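Local coordinates for protein phosphodiesterase (Trypanosoma brucei brucei, PDB 5H2Q) that belongs to the phosphodiesterases, all-helical metal-dependent enzymes of the HD clan, and holds a zinc ion, a magnesium ion and a bound ligand in its central pocket, at residues N137-K142 and G268-E273; V159-H164 and A201-R206; D32-R37 and S253-M258; L76-K81 and H128-M133. All blocks are in the same frame, centred on the assembly; numbering follows the deposited sequence.

Three of the contacts border the metal and ligand pocket of an almost wholly helical fold, and interaction 1 lies farther out. Along the chain, interaction 3 joins helix 33-38 to helix 250-274 and encloses interactions 4 and 2, while its segments alternate with those of interaction 1; interaction 2 lies within the span of interaction 1. Interactions 1 and 3 share helix 250-274, with centres about 26 Å apart. Interactions 2 and 4, centres about 15 Å apart, share a magnesium-bound water and are tied by His-163 and His-164. Asn-137 links interactions 1 and 2. Interactions 2 and 3 touch LLI from opposite sides of the chain's centre, so distant segments frame one pocket.

Interaction 1 (N137-K142 and G268-E273); sequences NSFYLK and GDMEKE
Phe-139 meets Glu-271 and Met-270 where two nearly parallel helices, their short axes 11.6 Å apart and at 10° to one another, are bridged by side chains alone. The ring is the tight part. Its CG stands anti to the backbone N (chi1 -177°), which carries the phenyl group across the gap between the backbones. There the CD2 edge abuts the aliphatic part of the glutamate, with Phe-139 CD2 3.7 Å from Glu-271 CG, near the ring plane. At the far end, Phe-139 CZ comes within 3.6 Å of Met-270 CE, the thioether chain bending at its last torsion and crossing the phenyl group at about a right angle. Gln-267 and Arg-274, on the same helix as Met-270, also touch the ring.

The side nearer solvent is that of Lys-142, which is partly exposed, while Glu-271 itself is buried. The lysine bends its chain to bring NZ 2.7 Å from Glu-271 OE2 in a salt bridge, and the ammonium sits well above the carboxylate plane, 62° out of it. That oxygen is gripped a second time by Gln-267 NE2, and the lysine nitrogen also reaches the backbone carbonyl of Glu-277. These donors probably offset the cost of enclosing the carboxylate charge. The lysine side chain lies about 11 Å from LLI, so the contact lies away from the ligand and does not touch it. The result is a side-by-side helix pair with a phenyl ring between the helices and a salt bridge at its margin, joining helix 137-142 to the long helix 250-274 of the all-helical phosphodiesterase fold.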
# COMPACT_ATOMS: atom_id res chain seq x y z
N ASN A 137 12.64 5.70 6.88
CA ASN A 137 13.79 4.87 7.26
C ASN A 137 14.98 5.73 7.70
O ASN A 137 15.61 5.44 8.72
CB ASN A 137 14.23 3.96 6.12
CG ASN A 137 13.33 2.76 5.93
OD1 ASN A 137 12.46 2.48 6.77
ND2 ASN A 137 13.42 2.11 4.77
N SER A 138 15.28 6.79 6.93
CA SER A 138 16.39 7.70 7.22
C SER A 138 16.34 8.23 8.66
O SER A 138 17.38 8.23 9.34
CB SER A 138 16.39 8.87 6.24
OG SER A 138 17.62 9.58 6.38
N PHE A 139 15.15 8.63 9.14
CA PHE A 139 14.97 9.15 10.51
C PHE A 139 15.54 8.20 11.57
O PHE A 139 16.24 8.65 12.48
CB PHE A 139 13.48 9.43 10.83
CG PHE A 139 13.26 10.02 12.20
CD1 PHE A 139 13.07 9.20 13.31
CD2 PHE A 139 13.25 11.40 12.39
CE1 PHE A 139 12.89 9.75 14.59
CE2 PHE A 139 13.09 11.95 13.67
CZ PHE A 139 12.90 11.12 14.75
N TYR A 140 15.21 6.90 11.46
CA TYR A 140 15.67 5.90 12.42
C TYR A 140 17.19 5.76 12.42
O TYR A 140 17.78 5.53 13.47
CB TYR A 140 15.02 4.54 12.14
CG TYR A 140 13.54 4.58 12.42
CD1 TYR A 140 13.05 4.38 13.71
CD2 TYR A 140 12.63 4.93 11.43
CE1 TYR A 140 11.69 4.48 13.99
CE2 TYR A 140 11.26 5.01 11.69
CZ TYR A 140 10.80 4.79 12.97
OH TYR A 140 9.46 4.92 13.25
N LEU A 141 17.82 5.93 11.26
CA LEU A 141 19.28 5.84 11.17
C LEU A 141 20.00 7.09 11.63
O LEU A 141 21.04 6.98 12.29
CB LEU A 141 19.72 5.45 9.75
CG LEU A 141 19.10 4.13 9.25
CD1 LEU A 141 19.30 3.99 7.76
CD2 LEU A 141 19.64 2.90 10.02
N LYS A 142 19.48 8.28 11.29
CA LYS A 142 20.08 9.57 11.66
C LYS A 142 20.04 9.80 13.17
O LYS A 142 20.94 10.44 13.71
CB LYS A 142 19.36 10.73 10.96
CG LYS A 142 19.59 10.80 9.47
CD LYS A 142 18.97 12.05 8.85
CE LYS A 142 17.46 12.11 8.94
NZ LYS A 142 16.92 13.25 8.17
N GLY A 268 10.01 16.51 9.96
CA GLY A 268 10.94 17.64 9.88
C GLY A 268 11.00 18.43 11.17
O GLY A 268 12.09 18.83 11.58
N ASP A 269 9.83 18.62 11.84
CA ASP A 269 9.81 19.32 13.14
C ASP A 269 10.53 18.47 14.20
O ASP A 269 11.31 19.00 15.01
CB ASP A 269 8.37 19.63 13.59
CG ASP A 269 7.61 20.64 12.74
OD1 ASP A 269 8.22 21.28 11.86
OD2 ASP A 269 6.37 20.73 12.90
N MET A 270 10.32 17.13 14.19
CA MET A 270 11.01 16.24 15.13
C MET A 270 12.53 16.20 14.91
O MET A 270 13.28 16.13 15.88
CB MET A 270 10.45 14.83 15.06
CG MET A 270 9.13 14.68 15.80
SD MET A 270 8.53 12.97 15.73
CE MET A 270 9.87 12.12 16.48
N GLU A 271 12.97 16.29 13.64
CA GLU A 271 14.39 16.32 13.30
C GLU A 271 14.99 17.63 13.79
O GLU A 271 16.08 17.62 14.36
CB GLU A 271 14.58 16.17 11.80
CG GLU A 271 14.24 14.77 11.32
CD GLU A 271 14.21 14.59 9.82
OE1 GLU A 271 13.83 15.53 9.09
OE2 GLU A 271 14.49 13.45 9.38
N LYS A 272 14.27 18.77 13.59
CA LYS A 272 14.73 20.08 14.10
C LYS A 272 14.91 20.02 15.63
O LYS A 272 15.94 20.49 16.13
CB LYS A 272 13.72 21.17 13.75
CG LYS A 272 13.80 21.65 12.31
CD LYS A 272 12.67 22.59 12.00
CE LYS A 272 12.77 23.02 10.56
NZ LYS A 272 11.67 23.93 10.20
N GLU A 273 13.95 19.41 16.36
CA GLU A 273 14.01 19.28 17.83
C GLU A 273 15.19 18.38 18.28
O GLU A 273 15.70 18.56 19.39
CB GLU A 273 12.69 18.73 18.40
CG GLU A 273 11.42 19.52 18.12
CD GLU A 273 11.39 20.99 18.51
OE1 GLU A 273 11.65 21.30 19.69
OE2 GLU A 273 11.06 21.82 17.63

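Interaction 2 (V159-H164 and A201-R206); sequences VLEVHH and ATDMAR. With LLI ((4~{a}~{S},8~{a}~{R})-2-cycloheptyl-4-[4-methoxy-3-[2-(2-oxidanylideneimidazolidin-1-yl)ethoxy]phenyl]-4~{a},5,8,8~{a}-tetrahydrophthalazin-1-one), chain E.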
# COMPACT_ATOMS: atom_id res chain seq x y z
N VAL A 159 14.71 -0.44 7.18
CA VAL A 159 14.34 -0.33 8.59
C VAL A 159 12.87 -0.67 8.87
O VAL A 159 12.58 -1.59 9.64
CB VAL A 159 14.70 1.05 9.18
CG1 VAL A 159 14.36 1.11 10.67
CG2 VAL A 159 16.17 1.41 8.92
N LEU A 160 11.97 0.08 8.25
CA LEU A 160 10.55 -0.11 8.51
C LEU A 160 9.97 -1.32 7.80
O LEU A 160 9.07 -1.97 8.34
CB LEU A 160 9.79 1.15 8.12
CG LEU A 160 10.02 2.38 9.01
CD1 LEU A 160 9.49 3.63 8.34
CD2 LEU A 160 9.41 2.18 10.41
N GLU A 161 10.41 -1.61 6.59
CA GLU A 161 9.83 -2.74 5.83
C GLU A 161 10.05 -4.09 6.48
O GLU A 161 9.15 -4.91 6.51
CB GLU A 161 10.29 -2.74 4.37
CG GLU A 161 9.80 -1.53 3.57
CD GLU A 161 10.51 -0.22 3.88
OE1 GLU A 161 11.63 -0.26 4.42
OE2 GLU A 161 9.94 0.85 3.55
N VAL A 162 11.23 -4.29 7.11
CA VAL A 162 11.48 -5.53 7.83
C VAL A 162 10.57 -5.57 9.05
O VAL A 162 9.98 -6.62 9.35
CB VAL A 162 12.97 -5.68 8.20
CG1 VAL A 162 13.19 -6.90 9.10
CG2 VAL A 162 13.81 -5.78 6.93
N HIS A 163 10.38 -4.39 9.71
CA HIS A 163 9.52 -4.28 10.89
C HIS A 163 8.09 -4.68 10.47
O HIS A 163 7.46 -5.48 11.17
CB HIS A 163 9.59 -2.84 11.46
CG HIS A 163 8.72 -2.59 12.65
ND1 HIS A 163 8.87 -3.31 13.82
CD2 HIS A 163 7.72 -1.68 12.81
CE1 HIS A 163 7.96 -2.83 14.66
NE2 HIS A 163 7.24 -1.85 14.09
N HIS A 164 7.58 -4.13 9.32
CA HIS A 164 6.24 -4.46 8.82
C HIS A 164 6.10 -5.96 8.60
O HIS A 164 5.11 -6.52 9.03
CB HIS A 164 5.86 -3.67 7.55
CG HIS A 164 6.11 -2.18 7.60
ND1 HIS A 164 5.76 -1.42 8.72
CD2 HIS A 164 6.54 -1.35 6.63
CE1 HIS A 164 6.07 -0.17 8.42
NE2 HIS A 164 6.55 -0.07 7.17
N ALA A 201 9.81 -4.98 -1.14
CA ALA A 201 9.84 -4.21 -2.39
C ALA A 201 9.29 -2.78 -2.29
O ALA A 201 9.43 -2.00 -3.25
CB ALA A 201 9.11 -4.96 -3.47
N THR A 202 8.61 -2.44 -1.16
CA THR A 202 8.04 -1.11 -0.96
C THR A 202 9.05 -0.07 -0.47
O THR A 202 8.68 1.09 -0.35
CB THR A 202 6.80 -1.13 -0.07
OG1 THR A 202 7.21 -1.53 1.23
CG2 THR A 202 5.70 -2.04 -0.63
N ASP A 203 10.30 -0.48 -0.16
CA ASP A 203 11.33 0.46 0.29
C ASP A 203 11.69 1.33 -0.95
O ASP A 203 12.30 0.81 -1.90
CB ASP A 203 12.57 -0.28 0.85
CG ASP A 203 13.66 0.68 1.28
OD1 ASP A 203 13.47 1.90 1.12
OD2 ASP A 203 14.68 0.21 1.83
N MET A 204 11.33 2.63 -0.93
CA MET A 204 11.58 3.52 -2.08
C MET A 204 13.07 3.76 -2.40
O MET A 204 13.38 4.18 -3.52
CB MET A 204 10.84 4.85 -1.96
CG MET A 204 9.35 4.75 -2.16
SD MET A 204 8.90 4.12 -3.80
CE MET A 204 9.28 5.50 -4.85
N ALA A 205 13.98 3.44 -1.45
CA ALA A 205 15.42 3.51 -1.70
C ALA A 205 15.75 2.47 -2.79
O ALA A 205 16.74 2.63 -3.51
CB ALA A 205 16.20 3.24 -0.43
N ARG A 206 14.89 1.42 -2.95
CA ARG A 206 15.06 0.36 -3.95
C ARG A 206 14.13 0.53 -5.15
O ARG A 206 13.97 -0.41 -5.94
CB ARG A 206 14.88 -1.03 -3.30
CG ARG A 206 15.79 -1.32 -2.09
CD ARG A 206 15.58 -2.69 -1.49
NE ARG A 206 16.00 -3.76 -2.40
CZ ARG A 206 15.72 -5.04 -2.25
NH1 ARG A 206 15.03 -5.46 -1.20
NH2 ARG A 206 16.12 -5.93 -3.16
C2 LLI E . 4.29 11.85 -2.16
C3 LLI E . 2.94 11.47 -2.10
O1 LLI E . 4.53 13.16 -2.52
C12 LLI E . 5.69 7.37 -0.33
C14 LLI E . 6.75 7.08 0.76
C15 LLI E . 8.18 7.32 0.29
C16 LLI E . 5.80 6.37 -1.49
C17 LLI E . 6.00 4.95 -1.02
C18 LLI E . 6.58 5.65 1.31
C19 LLI E . 6.46 4.64 0.20
C21 LLI E . 9.57 8.82 -1.17
C22 LLI E . 9.88 10.30 -0.70
C23 LLI E . 9.55 8.65 -2.72
C24 LLI E . 11.20 10.92 -1.13
C25 LLI E . 10.79 9.04 -3.53
C26 LLI E . 10.98 10.55 -3.75
C27 LLI E . 11.25 11.48 -2.56
C28 LLI E . 5.90 13.59 -2.61
C29 LLI E . 5.88 15.06 -2.90
C4 LLI E . 5.28 10.96 -1.76
C5 LLI E . 2.60 10.21 -1.62
C6 LLI E . 4.94 9.70 -1.28
C7 LLI E . 3.60 9.34 -1.21
O8 LLI E . 2.04 12.39 -2.55
C9 LLI E . 0.65 12.16 -2.30
C10 LLI E . 6.01 8.76 -0.85
N11 LLI E . 7.24 9.23 -0.95
N13 LLI E . 8.28 8.42 -0.57
O20 LLI E . 9.13 6.62 0.61
N30 LLI E . 5.63 15.88 -1.71
C31 LLI E . 6.28 15.62 -0.42
C32 LLI E . 4.53 16.69 -1.55
C33 LLI E . 5.67 16.69 0.48
N34 LLI E . 4.53 17.15 -0.29
O35 LLI E . 3.72 16.96 -2.43
O HOH W 1 7.76 1.72 2.32
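Glu-161 is the centre of this buried contact, with Asp-203 and Thr-202 lying against its side chain. The glutamate chain folds over at its second torsion (chi2 74°), turning its carboxylate to lie across the aspartate. The two carboxylate planes are stacked, only 2° apart, although the chains themselves run at about a right angle. Carbon does most of the touching: Glu-161 CD lies 3.7 Å from Asp-203 CB. The charged oxygens stay farther apart, with Glu-161 OE1 4.0 Å from Asp-203 OD2. Each has its own donor, Asn-137 ND2 for the glutamate and Ser-158 OG for the aspartate; these donors and the nearby magnesium ion probably ease the repulsion between like charges.

A water on the magnesium ion lies 2.6 Å from Glu-161 OE2 and 2.9 Å from Thr-202 O; it can donate to either, but has more acceptors in reach than protons. Glu-161 OE2 and the Thr-202 carbonyl thus belong to the second shell of the magnesium ion. Thr-202 OG1 also lies 3.5 Å from Glu-161 CG, while that hydroxyl is hydrogen-bonded to the Val-199 carbonyl. Asp-203 uses its other oxygen to shape its own loop: Ala-205 N donates to Asp-203 OD1 at 3.0 Å, an Asx turn. Met-204, which follows Asp-203, faces the pocket, its CG 3.3 Å from O20 of LLI.

The segment 159-164 opens helix 159-172, and 201-206 links helices 185-200 and 207-217. Helix 137-142 touches both through Asn-137, and helix 227-242 backs the link at Thr-202 and Met-204.

Interaction 3 (D32-R37 and S253-M258); sequences DLFQAR and SRQWAM. With LLI ((4~{a}~{S},8~{a}~{R})-2-cycloheptyl-4-[4-methoxy-3-[2-(2-oxidanylideneimidazolidin-1-yl)ethoxy]phenyl]-4~{a},5,8,8~{a}-tetrahydrophthalazin-1-one), chain E.
Helix 33-37 crosses helix 253-258 at 75°, the short axes 11.3 Å apart, and the CA atoms of Phe-34 and Gln-255 are the nearest pair at 7.9 Å. Phe-34 fills the gap, its CG set anti to the carbonyl carbon (chi1 -73°), which directs the ring toward helix 253-258. The ring turns an edge to the face of Trp-256, an edge-to-face pair with the planes at 60° and the centroid of the Phe-34 ring 4.5 Å from that of the Trp-256 six-membered ring. The closest atoms are Phe-34 CE2 and Trp-256 CE2, 3.4 Å apart.

Gln-255 lies over one face of the same ring: its CB is 3.6 Å from the Phe-34 ring centroid, close to the normal, a CH-pi contact. Beyond CG the glutamine chain runs out extended, sliding past the phenyl group toward its root, where the tilted amide brings Gln-255 NE2 3.4 Å from Phe-34 CG.

This aromatic pair ties the N-terminal part of the chain to helix 250-274, one wall of the pocket in the phosphodiesterase fold. On another side of that helix, Ala-257 N is 3.7 Å from C9 of LLI.

Leu-33 adds a looser apolar touch at the indole edge. At the polar margin Asp-32, the N-cap of helix 33-38, accepts from Gln-35 N through OD1. A water lies 2.8 Å from Asp-32 OD2 and can also donate to Gln-255 OE1, though it has more acceptors in reach than protons; the amide nitrogen of Gln-255 is hydrogen-bonded to Glu-38.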
# COMPACT_ATOMS: atom_id res chain seq x y z
N ASP A 32 -14.07 6.88 -3.85
CA ASP A 32 -13.58 7.99 -3.03
C ASP A 32 -13.59 7.62 -1.54
O ASP A 32 -14.62 7.71 -0.86
CB ASP A 32 -14.46 9.22 -3.29
CG ASP A 32 -13.94 10.51 -2.68
OD1 ASP A 32 -13.09 10.44 -1.75
OD2 ASP A 32 -14.42 11.59 -3.09
N LEU A 33 -12.41 7.19 -1.03
CA LEU A 33 -12.28 6.82 0.36
C LEU A 33 -12.47 8.00 1.33
O LEU A 33 -13.00 7.82 2.44
CB LEU A 33 -10.91 6.11 0.59
CG LEU A 33 -10.64 5.57 2.01
CD1 LEU A 33 -11.71 4.55 2.46
CD2 LEU A 33 -9.27 4.90 2.06
N PHE A 34 -12.05 9.21 0.91
CA PHE A 34 -12.20 10.42 1.73
C PHE A 34 -13.67 10.71 2.00
O PHE A 34 -14.03 10.96 3.14
CB PHE A 34 -11.52 11.63 1.08
CG PHE A 34 -10.01 11.55 1.16
CD1 PHE A 34 -9.35 11.75 2.37
CD2 PHE A 34 -9.26 11.20 0.05
CE1 PHE A 34 -7.96 11.64 2.46
CE2 PHE A 34 -7.86 11.12 0.13
CZ PHE A 34 -7.23 11.32 1.34
N GLN A 35 -14.51 10.57 0.97
CA GLN A 35 -15.96 10.76 1.12
C GLN A 35 -16.57 9.65 2.00
O GLN A 35 -17.38 9.95 2.88
CB GLN A 35 -16.64 10.88 -0.24
CG GLN A 35 -18.07 11.39 -0.15
CD GLN A 35 -18.14 12.78 0.48
OE1 GLN A 35 -17.58 13.74 -0.04
NE2 GLN A 35 -18.81 12.91 1.62
N ALA A 36 -16.14 8.38 1.82
CA ALA A 36 -16.60 7.26 2.66
C ALA A 36 -16.26 7.53 4.15
O ALA A 36 -17.08 7.29 5.03
CB ALA A 36 -15.97 5.94 2.19
N ARG A 37 -15.06 8.08 4.43
CA ARG A 37 -14.66 8.43 5.81
C ARG A 37 -15.50 9.60 6.34
O ARG A 37 -15.92 9.60 7.51
CB ARG A 37 -13.18 8.82 5.84
CG ARG A 37 -12.21 7.67 5.56
CD ARG A 37 -10.86 8.24 5.11
NE ARG A 37 -10.20 8.98 6.19
CZ ARG A 37 -8.96 9.47 6.15
NH1 ARG A 37 -8.21 9.33 5.06
NH2 ARG A 37 -8.48 10.12 7.20
N SER A 253 -6.52 12.99 -5.11
CA SER A 253 -5.06 13.12 -5.24
C SER A 253 -4.55 14.29 -4.38
O SER A 253 -3.56 14.12 -3.66
CB SER A 253 -4.68 13.34 -6.70
OG SER A 253 -3.29 13.11 -6.89
N ARG A 254 -5.28 15.43 -4.39
CA ARG A 254 -4.96 16.61 -3.57
C ARG A 254 -5.03 16.32 -2.07
O ARG A 254 -4.14 16.76 -1.33
CB ARG A 254 -5.83 17.82 -3.98
CG ARG A 254 -5.69 19.07 -3.11
CD ARG A 254 -6.53 20.21 -3.64
NE ARG A 254 -5.87 21.51 -3.44
CZ ARG A 254 -6.16 22.36 -2.46
NH1 ARG A 254 -5.51 23.51 -2.36
NH2 ARG A 254 -7.11 22.07 -1.58
N GLN A 255 -6.10 15.63 -1.60
CA GLN A 255 -6.26 15.26 -0.19
C GLN A 255 -5.12 14.33 0.27
O GLN A 255 -4.60 14.52 1.37
CB GLN A 255 -7.65 14.70 0.10
CG GLN A 255 -8.78 15.75 0.06
CD GLN A 255 -10.14 15.14 0.34
OE1 GLN A 255 -10.92 14.89 -0.57
NE2 GLN A 255 -10.46 14.88 1.61
N TRP A 256 -4.67 13.38 -0.60
CA TRP A 256 -3.53 12.52 -0.26
C TRP A 256 -2.25 13.38 -0.13
O TRP A 256 -1.48 13.17 0.80
CB TRP A 256 -3.31 11.45 -1.34
CG TRP A 256 -4.34 10.35 -1.33
CD1 TRP A 256 -5.16 9.99 -2.36
CD2 TRP A 256 -4.65 9.48 -0.24
NE1 TRP A 256 -5.96 8.93 -1.98
CE2 TRP A 256 -5.68 8.61 -0.68
CE3 TRP A 256 -4.18 9.35 1.08
CZ2 TRP A 256 -6.25 7.64 0.14
CZ3 TRP A 256 -4.75 8.38 1.90
CH2 TRP A 256 -5.73 7.51 1.42
N ALA A 257 -2.06 14.35 -1.04
CA ALA A 257 -0.92 15.28 -1.04
C ALA A 257 -0.89 16.11 0.24
O ALA A 257 0.16 16.22 0.87
CB ALA A 257 -0.97 16.19 -2.25
N MET A 258 -2.06 16.57 0.71
CA MET A 258 -2.16 17.32 1.96
C MET A 258 -1.72 16.47 3.15
O MET A 258 -0.94 16.93 3.98
CB MET A 258 -3.58 17.86 2.18
CG MET A 258 -3.98 18.95 1.20
SD MET A 258 -5.78 19.23 1.18
CE MET A 258 -6.05 19.88 2.82
C2 LLI E . 4.29 11.85 -2.16
C3 LLI E . 2.94 11.47 -2.10
O1 LLI E . 4.53 13.16 -2.52
C12 LLI E . 5.69 7.37 -0.33
C14 LLI E . 6.75 7.08 0.76
C15 LLI E . 8.18 7.32 0.29
C16 LLI E . 5.80 6.37 -1.49
C17 LLI E . 6.00 4.95 -1.02
C18 LLI E . 6.58 5.65 1.31
C19 LLI E . 6.46 4.64 0.20
C21 LLI E . 9.57 8.82 -1.17
C22 LLI E . 9.88 10.30 -0.70
C23 LLI E . 9.55 8.65 -2.72
C24 LLI E . 11.20 10.92 -1.13
C25 LLI E . 10.79 9.04 -3.53
C26 LLI E . 10.98 10.55 -3.75
C27 LLI E . 11.25 11.48 -2.56
C28 LLI E . 5.90 13.59 -2.61
C29 LLI E . 5.88 15.06 -2.90
C4 LLI E . 5.28 10.96 -1.76
C5 LLI E . 2.60 10.21 -1.62
C6 LLI E . 4.94 9.70 -1.28
C7 LLI E . 3.60 9.34 -1.21
O8 LLI E . 2.04 12.39 -2.55
C9 LLI E . 0.65 12.16 -2.30
C10 LLI E . 6.01 8.76 -0.85
N11 LLI E . 7.24 9.23 -0.95
N13 LLI E . 8.28 8.42 -0.57
O20 LLI E . 9.13 6.62 0.61
N30 LLI E . 5.63 15.88 -1.71
C31 LLI E . 6.28 15.62 -0.42
C32 LLI E . 4.53 16.69 -1.55
C33 LLI E . 5.67 16.69 0.48
N34 LLI E . 4.53 17.15 -0.29
O35 LLI E . 3.72 16.96 -2.43
O HOH W 2 -13.20 13.55 -1.48

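Interaction 4 (L76-K81 and H128-M133); sequences LQCRKK and HDLDHM. With ZN (zinc ion), chain C; MG (magnesium ion), chain D.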
# COMPACT_ATOMS: atom_id res chain seq x y z
N LEU A 76 -9.10 -6.67 11.61
CA LEU A 76 -9.11 -5.93 12.87
C LEU A 76 -7.75 -5.99 13.58
O LEU A 76 -7.34 -4.98 14.15
CB LEU A 76 -10.28 -6.35 13.78
CG LEU A 76 -11.67 -6.17 13.10
CD1 LEU A 76 -12.76 -6.78 13.90
CD2 LEU A 76 -11.98 -4.74 12.82
N GLN A 77 -7.04 -7.13 13.50
CA GLN A 77 -5.68 -7.22 14.09
C GLN A 77 -4.75 -6.24 13.35
O GLN A 77 -3.98 -5.53 13.99
CB GLN A 77 -5.13 -8.64 14.06
CG GLN A 77 -5.84 -9.61 15.00
CD GLN A 77 -5.61 -9.38 16.50
OE1 GLN A 77 -5.15 -8.33 16.96
NE2 GLN A 77 -6.08 -10.34 17.29
N CYS A 78 -4.87 -6.14 12.00
CA CYS A 78 -4.09 -5.16 11.23
C CYS A 78 -4.45 -3.77 11.73
O CYS A 78 -3.57 -3.00 12.03
CB CYS A 78 -4.38 -5.27 9.73
SG CYS A 78 -3.64 -6.72 8.95
N ARG A 79 -5.75 -3.45 11.78
CA ARG A 79 -6.20 -2.10 12.16
C ARG A 79 -5.62 -1.64 13.48
O ARG A 79 -5.15 -0.52 13.58
CB ARG A 79 -7.72 -2.07 12.22
CG ARG A 79 -8.25 -0.65 12.38
CD ARG A 79 -9.76 -0.60 12.33
NE ARG A 79 -10.35 -1.27 13.48
CZ ARG A 79 -11.65 -1.27 13.76
NH1 ARG A 79 -12.52 -0.68 12.95
NH2 ARG A 79 -12.10 -1.88 14.85
N LYS A 80 -5.54 -2.57 14.46
CA LYS A 80 -4.98 -2.29 15.80
C LYS A 80 -3.54 -1.81 15.77
O LYS A 80 -3.11 -1.10 16.68
CB LYS A 80 -5.10 -3.53 16.71
CG LYS A 80 -6.52 -3.78 17.17
CD LYS A 80 -6.61 -5.02 18.04
CE LYS A 80 -8.00 -5.25 18.56
NZ LYS A 80 -8.47 -4.13 19.42
N LYS A 81 -2.78 -2.22 14.75
CA LYS A 81 -1.36 -1.91 14.60
C LYS A 81 -1.09 -0.67 13.75
O LYS A 81 0.08 -0.34 13.53
CB LYS A 81 -0.59 -3.13 14.07
CG LYS A 81 -0.68 -4.31 15.03
CD LYS A 81 0.67 -4.92 15.33
CE LYS A 81 0.74 -5.39 16.77
NZ LYS A 81 1.60 -4.49 17.59
N HIS A 128 1.31 -4.00 4.69
CA HIS A 128 2.55 -3.46 4.17
C HIS A 128 3.15 -2.28 4.93
O HIS A 128 4.31 -1.98 4.71
CB HIS A 128 2.47 -3.16 2.67
CG HIS A 128 2.02 -1.79 2.33
ND1 HIS A 128 0.69 -1.47 2.27
CD2 HIS A 128 2.75 -0.68 2.06
CE1 HIS A 128 0.64 -0.18 1.92
NE2 HIS A 128 1.86 0.32 1.78
N ASP A 129 2.37 -1.60 5.81
CA ASP A 129 2.90 -0.48 6.58
C ASP A 129 2.61 -0.63 8.07
O ASP A 129 2.60 0.38 8.77
CB ASP A 129 2.35 0.87 6.04
CG ASP A 129 3.11 1.41 4.84
OD1 ASP A 129 4.36 1.30 4.83
OD2 ASP A 129 2.48 2.09 3.99
N LEU A 130 2.45 -1.87 8.58
CA LEU A 130 2.09 -2.05 10.00
C LEU A 130 3.00 -1.29 10.99
O LEU A 130 4.21 -1.38 10.92
CB LEU A 130 2.05 -3.53 10.41
CG LEU A 130 0.98 -4.41 9.79
CD1 LEU A 130 1.35 -5.85 9.89
CD2 LEU A 130 -0.42 -4.20 10.45
N ASP A 131 2.38 -0.56 11.90
CA ASP A 131 3.07 0.18 12.97
C ASP A 131 3.96 1.32 12.49
O ASP A 131 4.87 1.75 13.22
CB ASP A 131 3.87 -0.80 13.87
CG ASP A 131 4.29 -0.25 15.21
OD1 ASP A 131 3.48 0.41 15.85
OD2 ASP A 131 5.47 -0.47 15.60
N HIS A 132 3.65 1.89 11.31
CA HIS A 132 4.35 3.09 10.81
C HIS A 132 4.07 4.20 11.83
O HIS A 132 2.97 4.25 12.38
CB HIS A 132 3.84 3.46 9.42
CG HIS A 132 4.82 4.23 8.59
ND1 HIS A 132 5.11 5.56 8.85
CD2 HIS A 132 5.53 3.83 7.50
CE1 HIS A 132 6.01 5.91 7.95
NE2 HIS A 132 6.28 4.91 7.10
N MET A 133 5.08 5.06 12.09
CA MET A 133 4.98 6.15 13.07
C MET A 133 5.04 7.51 12.37
O MET A 133 5.17 8.55 13.04
CB MET A 133 6.14 6.05 14.08
CG MET A 133 6.06 4.86 15.03
SD MET A 133 7.70 4.32 15.63
CE MET A 133 8.37 5.86 16.31
ZN ZN C . 2.50 2.35 1.95
MG MG D . 5.98 1.67 3.60
O HOH W 3 1.04 -0.25 16.87
O HOH W 4 4.71 1.82 1.95
O HOH W 5 3.46 4.32 1.80
O HOH W 6 7.35 1.55 5.21
O HOH W 7 5.95 3.73 3.71
O HOH W 1 7.76 1.72 2.32
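Asp-131 OD1 is gripped by two groups: Arg-83 in a salt bridge, and a water at 2.7 Å that also reaches weakly to the carbonyl of Lys-81. That carbonyl is the meeting point of the backbones, for Asp-131 N lies 2.8 Å from Lys-81 O, a hydrogen bond made weak by its bend (126° at the hydrogen). The other carboxylate oxygen of Asp-131 is hydrogen-bonded to His-163, so both carboxylate oxygens have partners.

Next to this polar seam lies an apolar one. Leu-130 sends one methyl, CD2, into the corner formed by the end of helix 68-80, 3.7 Å from Cys-78 O and 3.8 Å from Lys-81 CB. Its CG stands anti to the carbonyl carbon (chi1 -66°), which turns the branch toward the helix end. The Leu-130 carbonyl accepts from His-164 ND1, tying the loop to helix 159-172.

The loop owes its shape to a type II turn from Asp-129 to His-132, closed by His-132 N and Asp-129 O at 3.1 Å; Asp-131, the third residue, takes a positive phi of 66°. His-128, just before the turn, binds the zinc ion through NE2 at 2.1 Å. Asp-129, its first residue, bridges the metals, OD2 on zinc and OD1 on magnesium, 2.1 Å from the latter. A water is shared by both ions, and His-92 and Asp-242 complete the protein ligands of zinc. The adjacent histidine and aspartate are the metal-binding doublet for which the HD clan is named, followed directly by Leu-130 and Asp-131, which meet the end of helix 68-80.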